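Local coordinates for protein agarase (Pseudoalteromonas fuliginea, PDB 6XJ9) that probably hydrolyses the glycosidic linkages of agarose or its oligosaccharides, as a member of glycoside hydrolase family 50, at residues K631-A634 with K635-V639; A595-Y598 with F599-N603; E276-G279 with Y280-A284. One frame throughout, in Å; residues are numbered along the deposited sequence. Where two conformers were deposited one is given.

Interaction 1: residues K631-A634 with K635-V639; sequences KASA and KYVDV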
loop_
_atom_site.group_PDB
_atom_site.type_symbol
_atom_site.label_atom_id
_atom_site.label_comp_id
_atom_site.label_asym_id
_atom_site.label_seq_id
_atom_site.Cartn_x
_atom_site.Cartn_y
_atom_site.Cartn_z
ATOM N N LYS A 631 19.532 -31.354 16.960
ATOM C CA LYS A 631 19.171 -32.589 17.639
ATOM C C LYS A 631 19.555 -32.501 19.114
ATOM O O LYS A 631 18.754 -32.837 19.974
ATOM C CB LYS A 631 19.765 -33.811 16.922
ATOM C CG LYS A 631 19.440 -35.156 17.561
ATOM C CD LYS A 631 20.177 -36.330 16.919
ATOM C CE LYS A 631 20.113 -37.573 17.782
ATOM N NZ LYS A 631 20.741 -38.735 17.110
ATOM N N ALA A 632 20.774 -32.035 19.408
ATOM C CA ALA A 632 21.214 -31.923 20.791
ATOM C C ALA A 632 20.294 -30.969 21.549
ATOM O O ALA A 632 19.862 -31.281 22.660
ATOM C CB ALA A 632 22.659 -31.483 20.866
ATOM N N SER A 633 19.954 -29.829 20.924
ATOM C CA SER A 633 19.119 -28.829 21.575
ATOM C C SER A 633 17.727 -29.367 21.920
ATOM O O SER A 633 17.158 -29.014 22.959
ATOM C CB SER A 633 19.046 -27.559 20.757
ATOM O OG SER A 633 18.081 -27.661 19.727
ATOM N N ALA A 634 17.186 -30.223 21.045
ATOM C CA ALA A 634 15.814 -30.704 21.151
ATOM C C ALA A 634 15.585 -31.476 22.449
ATOM O O ALA A 634 14.461 -31.556 22.922
ATOM C CB ALA A 634 15.459 -31.535 19.940
ATOM N N LYS A 635 16.668 -32.000 23.029
ATOM C CA LYS A 635 16.626 -32.785 24.251
ATOM C C LYS A 635 16.540 -31.884 25.482
ATOM O O LYS A 635 16.403 -32.388 26.590
ATOM C CB LYS A 635 17.909 -33.616 24.363
ATOM C CG LYS A 635 18.125 -34.653 23.267
ATOM C CD LYS A 635 19.332 -35.545 23.511
ATOM C CE LYS A 635 20.652 -34.847 23.256
ATOM N NZ LYS A 635 21.174 -35.134 21.897
ATOM N N TYR A 636 16.668 -30.562 25.304
ATOM C CA TYR A 636 16.778 -29.691 26.465
ATOM C C TYR A 636 15.815 -28.509 26.426
ATOM O O TYR A 636 15.263 -28.158 27.466
ATOM C CB TYR A 636 18.223 -29.222 26.679
ATOM C CG TYR A 636 19.206 -30.332 26.960
ATOM C CD1 TYR A 636 19.311 -30.900 28.222
ATOM C CD2 TYR A 636 20.012 -30.842 25.953
ATOM C CE1 TYR A 636 20.204 -31.929 28.482
ATOM C CE2 TYR A 636 20.915 -31.871 26.196
ATOM C CZ TYR A 636 21.018 -32.408 27.467
ATOM O OH TYR A 636 21.913 -33.415 27.711
ATOM N N VAL A 637 15.628 -27.899 25.250
ATOM C CA VAL A 637 14.865 -26.664 25.121
ATOM C C VAL A 637 13.367 -26.951 25.113
ATOM O O VAL A 637 12.937 -28.026 24.716
ATOM C CB VAL A 637 15.281 -25.874 23.866
ATOM C CG1 VAL A 637 16.797 -25.692 23.819
ATOM C CG2 VAL A 637 14.791 -26.541 22.584
ATOM N N ASP A 638 12.582 -25.945 25.513
ATOM C CA ASP A 638 11.130 -26.007 25.445
ATOM C C ASP A 638 10.696 -25.687 24.017
ATOM O O ASP A 638 9.726 -26.251 23.510
ATOM C CB ASP A 638 10.503 -25.040 26.454
ATOM C CG ASP A 638 10.779 -25.455 27.885
ATOM O OD1 ASP A 638 10.159 -26.439 28.331
ATOM O OD2 ASP A 638 11.627 -24.819 28.529
ATOM N N VAL A 639 11.421 -24.759 23.392
ATOM C CA VAL A 639 11.132 -24.322 22.030
ATOM C C VAL A 639 12.473 -24.167 21.327
ATOM O O VAL A 639 13.393 -23.590 21.908
ATOM C CB VAL A 639 10.343 -22.992 22.003
ATOM C CG1 VAL A 639 9.966 -22.566 20.583
ATOM C CG2 VAL A 639 9.097 -23.028 22.883
#
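S633 O receives two backbone donors as the chain leaves helix 627-634. V637 N, 3.0 Å from S633 O, approaches nearly along the C=O axis, while Y636 N, 2.9 Å from the same S633 O, sits well above the carbonyl plane. One residue earlier, K635 N donates to A632 O at 3.3 Å, so carbonyls near the helix end are taken up by the residues that follow. The packed side lies here: CG2 of V637 rests 3.4 Å from S633 O, wedged between its own backbone N and carbonyl carbon, and the edge of the Y636 ring brings CD2 to 3.3 Å from A632 O. The ring reaches that carbonyl because its CG stands beside the backbone N (chi1 -62°). The solvent side is looser. K631 extends outward, and K635 is modelled in two conformers; in the one described NZ folds back toward A632, and its ion pair with D596 OD1 is long, weak and doubtful. Y636 OH is hydrogen-bonded to D596 OD1. This helix-to-strand connection, consistent with the alpha/beta barrel of such hydrolases, leads into strand 640-643, with helix 584-609 against A632, S633 and Y636 and strand 614-615 against V637.

Interaction 2: residues A595-Y598 with F599-N603; sequences ADKY and FSVVN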
loop_
_atom_site.group_PDB
_atom_site.type_symbol
_atom_site.label_atom_id
_atom_site.label_comp_id
_atom_site.label_asym_id
_atom_site.label_seq_id
_atom_site.Cartn_x
_atom_site.Cartn_y
_atom_site.Cartn_z
ATOM N N ALA A 595 27.535 -30.040 21.427
ATOM C CA ALA A 595 26.292 -29.284 21.523
ATOM C C ALA A 595 25.440 -29.787 22.693
ATOM O O ALA A 595 24.755 -29.012 23.362
ATOM C CB ALA A 595 25.536 -29.373 20.220
ATOM N N ASP A 596 25.503 -31.098 22.952
ATOM C CA ASP A 596 24.733 -31.675 24.044
ATOM C C ASP A 596 25.143 -31.065 25.388
ATOM O O ASP A 596 24.290 -30.771 26.230
ATOM C CB ASP A 596 24.848 -33.199 24.055
ATOM C CG ASP A 596 24.194 -33.792 25.280
ATOM O OD1 ASP A 596 22.981 -34.036 25.236
ATOM O OD2 ASP A 596 24.901 -33.969 26.272
ATOM N N LYS A 597 26.454 -30.897 25.589
ATOM C CA LYS A 597 26.977 -30.325 26.819
ATOM C C LYS A 597 26.631 -28.838 26.870
ATOM O O LYS A 597 26.249 -28.323 27.923
ATOM C CB LYS A 597 28.472 -30.634 26.966
ATOM C CG LYS A 597 29.165 -30.067 28.206
ATOM C CD LYS A 597 28.739 -30.713 29.518
ATOM C CE LYS A 597 29.584 -30.282 30.707
ATOM N NZ LYS A 597 28.968 -30.702 31.992
ATOM N N TYR A 598 26.725 -28.151 25.724
ATOM C CA TYR A 598 26.311 -26.754 25.695
ATOM C C TYR A 598 24.894 -26.617 26.235
ATOM O O TYR A 598 24.650 -25.826 27.151
ATOM C CB TYR A 598 26.375 -26.104 24.306
ATOM C CG TYR A 598 25.750 -24.726 24.275
ATOM C CD1 TYR A 598 26.426 -23.634 24.798
ATOM C CD2 TYR A 598 24.486 -24.499 23.753
ATOM C CE1 TYR A 598 25.879 -22.363 24.798
ATOM C CE2 TYR A 598 23.923 -23.226 23.740
ATOM C CZ TYR A 598 24.625 -22.154 24.260
ATOM O OH TYR A 598 24.100 -20.888 24.281
ATOM N N PHE A 599 23.959 -27.355 25.620
ATOM C CA PHE A 599 22.550 -27.199 25.948
ATOM C C PHE A 599 22.234 -27.723 27.343
ATOM O O PHE A 599 21.329 -27.211 27.993
ATOM C CB PHE A 599 21.659 -27.771 24.842
ATOM C CG PHE A 599 21.644 -26.880 23.626
ATOM C CD1 PHE A 599 20.921 -25.693 23.635
ATOM C CD2 PHE A 599 22.385 -27.200 22.492
ATOM C CE1 PHE A 599 20.930 -24.846 22.535
ATOM C CE2 PHE A 599 22.382 -26.356 21.390
ATOM C CZ PHE A 599 21.665 -25.177 21.416
ATOM N N SER A 600 22.976 -28.748 27.781
ATOM C CA SER A 600 22.775 -29.325 29.097
ATOM C C SER A 600 23.121 -28.294 30.169
ATOM O O SER A 600 22.395 -28.161 31.150
ATOM C CB SER A 600 23.610 -30.570 29.244
ATOM O OG SER A 600 23.450 -31.106 30.542
ATOM N N VAL A 601 24.241 -27.580 29.959
ATOM C CA VAL A 601 24.694 -26.571 30.898
ATOM C C VAL A 601 23.665 -25.442 30.942
ATOM O O VAL A 601 23.249 -25.015 32.023
ATOM C CB VAL A 601 26.121 -26.075 30.568
ATOM C CG1 VAL A 601 26.455 -24.791 31.291
ATOM C CG2 VAL A 601 27.163 -27.140 30.897
ATOM N N VAL A 602 23.216 -24.977 29.773
ATOM C CA VAL A 602 22.328 -23.826 29.797
ATOM C C VAL A 602 20.996 -24.244 30.416
ATOM O O VAL A 602 20.441 -23.552 31.271
ATOM C CB VAL A 602 22.182 -23.159 28.418
ATOM C CG1 VAL A 602 21.175 -22.016 28.478
ATOM C CG2 VAL A 602 23.530 -22.656 27.901
ATOM N N ASN A 603 20.527 -25.426 30.023
ATOM C CA ASN A 603 19.287 -25.969 30.552
ATOM C C ASN A 603 19.338 -26.105 32.077
ATOM O O ASN A 603 18.346 -25.827 32.757
ATOM C CB ASN A 603 18.950 -27.304 29.884
ATOM C CG ASN A 603 17.664 -27.877 30.428
ATOM O OD1 ASN A 603 16.607 -27.293 30.224
ATOM N ND2 ASN A 603 17.762 -28.962 31.177
HETATM O O HOH W 1 25.796 -30.285 32.047
#
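Y598 and F599, adjacent on helix 584-609, form a T-shaped pair in which the tyrosine edge points at the phenylalanine face, with centroids 4.7 Å apart and planes at 86°. Along Y598, CB starts 3.0 Å from F599 N, and a chi1 of 172° sends CG away from its own amide, though CG, like CD2, is still near F599 N. CD2 also stands over the centre of the F599 ring, and CE2 meets F599 CE1 at 3.6 Å. The far side of the ring turns to the next helical turn: CE1 and CZ both lie by V602 CG2, CZ at 3.8 Å, and this methyl sits over one face, offset toward the rim, as a CH-pi contact. At the tip, OH leaves the segment and hydrogen-bonds D507. The edge of F599 meets A595 O, with CD2 3.1 Å away; the same carbonyl accepts F599 N at 2.9 Å. With an alanine at F599, the CD2-CE2 edge of Y598 would probably lose the face it points at, opening a gap against helix 627-634. On the more polar side, a water accepts from K597 NZ and also hydrogen-bonds S600 OG. The apolar side of this part of the helix packs between its neighbours: A595 and F599 press on helix 627-634, F599 and V602 on Y615 of strand 614-615, and V601 on helix 478-495.

Interaction 3: residues E276-G279 with Y280-A284; sequences EATG and YFRTA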
loop_
_atom_site.group_PDB
_atom_site.type_symbol
_atom_site.label_atom_id
_atom_site.label_comp_id
_atom_site.label_asym_id
_atom_site.label_seq_id
_atom_site.Cartn_x
_atom_site.Cartn_y
_atom_site.Cartn_z
ATOM N N GLU A 276 -5.018 -26.245 31.146
ATOM C CA GLU A 276 -4.511 -26.055 32.496
ATOM C C GLU A 276 -3.779 -24.717 32.576
ATOM O O GLU A 276 -2.902 -24.442 31.756
ATOM C CB GLU A 276 -3.589 -27.219 32.878
ATOM C CG GLU A 276 -2.828 -26.989 34.175
ATOM C CD GLU A 276 -1.916 -28.114 34.635
ATOM O OE1 GLU A 276 -1.816 -28.316 35.853
ATOM O OE2 GLU A 276 -1.307 -28.786 33.783
ATOM N N ALA A 277 -4.166 -23.888 33.557
ATOM C CA ALA A 277 -3.484 -22.630 33.822
ATOM C C ALA A 277 -2.394 -22.850 34.867
ATOM O O ALA A 277 -2.684 -23.072 36.040
ATOM C CB ALA A 277 -4.476 -21.584 34.268
ATOM N N THR A 278 -1.133 -22.788 34.436
ATOM C CA THR A 278 -0.035 -23.041 35.356
ATOM C C THR A 278 0.470 -21.724 35.938
ATOM O O THR A 278 1.286 -21.732 36.849
ATOM C CB THR A 278 1.110 -23.794 34.675
ATOM O OG1 THR A 278 1.673 -22.882 33.731
ATOM C CG2 THR A 278 0.660 -25.073 34.000
ATOM N N GLY A 279 -0.018 -20.602 35.397
ATOM C CA GLY A 279 0.476 -19.291 35.794
ATOM C C GLY A 279 1.766 -18.908 35.068
ATOM O O GLY A 279 2.363 -17.889 35.398
ATOM N N TYR A 280 2.190 -19.735 34.090
ATOM C CA TYR A 280 3.345 -19.427 33.248
ATOM C C TYR A 280 3.099 -19.801 31.788
ATOM O O TYR A 280 2.311 -20.696 31.486
ATOM C CB TYR A 280 4.594 -20.128 33.785
ATOM C CG TYR A 280 4.937 -19.717 35.192
ATOM C CD1 TYR A 280 5.650 -18.556 35.444
ATOM C CD2 TYR A 280 4.499 -20.465 36.272
ATOM C CE1 TYR A 280 5.941 -18.162 36.741
ATOM C CE2 TYR A 280 4.767 -20.076 37.575
ATOM C CZ TYR A 280 5.499 -18.928 37.806
ATOM O OH TYR A 280 5.783 -18.548 39.085
ATOM N N PHE A 281 3.793 -19.120 30.868
ATOM C CA PHE A 281 3.733 -19.515 29.466
ATOM C C PHE A 281 4.370 -20.896 29.322
ATOM O O PHE A 281 5.381 -21.168 29.960
ATOM C CB PHE A 281 4.447 -18.493 28.576
ATOM C CG PHE A 281 3.664 -17.225 28.344
ATOM C CD1 PHE A 281 2.800 -17.111 27.267
ATOM C CD2 PHE A 281 3.779 -16.147 29.211
ATOM C CE1 PHE A 281 2.065 -15.948 27.057
ATOM C CE2 PHE A 281 3.050 -14.984 28.998
ATOM C CZ PHE A 281 2.200 -14.884 27.916
ATOM N N ARG A 282 3.776 -21.754 28.487
ATOM C CA ARG A 282 4.274 -23.115 28.317
ATOM C C ARG A 282 3.896 -23.626 26.927
ATOM O O ARG A 282 3.297 -22.891 26.144
ATOM C CB ARG A 282 3.710 -23.994 29.438
ATOM C CG ARG A 282 2.194 -24.084 29.414
ATOM C CD ARG A 282 1.614 -24.847 30.591
ATOM N NE ARG A 282 0.168 -24.979 30.452
ATOM C CZ ARG A 282 -0.448 -25.975 29.815
ATOM N NH1 ARG A 282 0.252 -26.956 29.279
ATOM N NH2 ARG A 282 -1.766 -26.002 29.754
ATOM N N THR A 283 4.223 -24.890 26.619
ATOM C CA THR A 283 3.883 -25.420 25.302
ATOM C C THR A 283 2.762 -26.458 25.406
ATOM O O THR A 283 2.563 -27.064 26.460
ATOM C CB THR A 283 5.093 -26.043 24.594
ATOM O OG1 THR A 283 5.457 -27.220 25.316
ATOM C CG2 THR A 283 6.292 -25.125 24.497
ATOM N N ALA A 284 2.009 -26.624 24.309
ATOM C CA ALA A 284 1.068 -27.729 24.162
ATOM C C ALA A 284 0.701 -27.906 22.694
ATOM O O ALA A 284 0.947 -27.027 21.880
ATOM C CB ALA A 284 -0.179 -27.529 24.997
HETATM O O HOH W 2 -0.341 -22.104 31.705
#
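T278 and Y280 form an ST turn: the threonine hydroxyl OG1 accepts the backbone N of Y280, two residues on, at 3.2 Å. With chi1 at 68°, OG1 is set between the T278 backbone N and carbonyl carbon, facing the chain as it bends. G279, at the bend, has backbone angles at which a side chain would jam against the carbonyl O of T278. The turn leads into strand 282-286, which pairs antiparallel with strand 289-293.

A second group of hydrogen bonds comes from R282, whose extended chain reaches back across the turn. NH2 of R282 donates to E276 O at 2.8 Å, on a lone pair in the carbonyl plane, though that oxygen is tilted 20° from the guanidinium plane. NE adds only a weak bond to the same oxygen. A water fills the angle of the turn, accepting from T278 N at 2.9 Å and from R282 NE at 3.2 Å; Y280 O, 3.0 Å from this water, is a likely acceptor for it, although other acceptors compete. Farther out, the Y280 hydroxyl hydrogen-bonds N497.

Nonpolar contact is slighter. T278 CG2 lies 3.5 Å from R282 CD, the two side chains meeting at a slant.

Ring contacts belong to Y280, which forms a T-shaped pair with H613. At the root of that side chain, G279 O stands over one face of the ring, 3.2 Å from Y280 CG.

How the interactions relate
From the N terminus the contacts come in series, interaction 3 first, then interaction 2, then interaction 1; none nests within or crosses another, and each is local and closes no long loop. Interaction 3 turns the chain into strand 282-286, interaction 2 lies within helix 584-609, and interaction 1 leads from helix 627-634 towards strand 640-643. Interactions 1 and 2 touch, A632 CB lying 3.5 Å from D596 N, and so join the two helices. Interactions 1 and 3 meet more lightly, where D638 O lies 3.7 Å from T283 CG2. Interactions 2 and 3 stay apart, their nearest atoms about 12 Å from each other; interaction 1, touching both, bridges them.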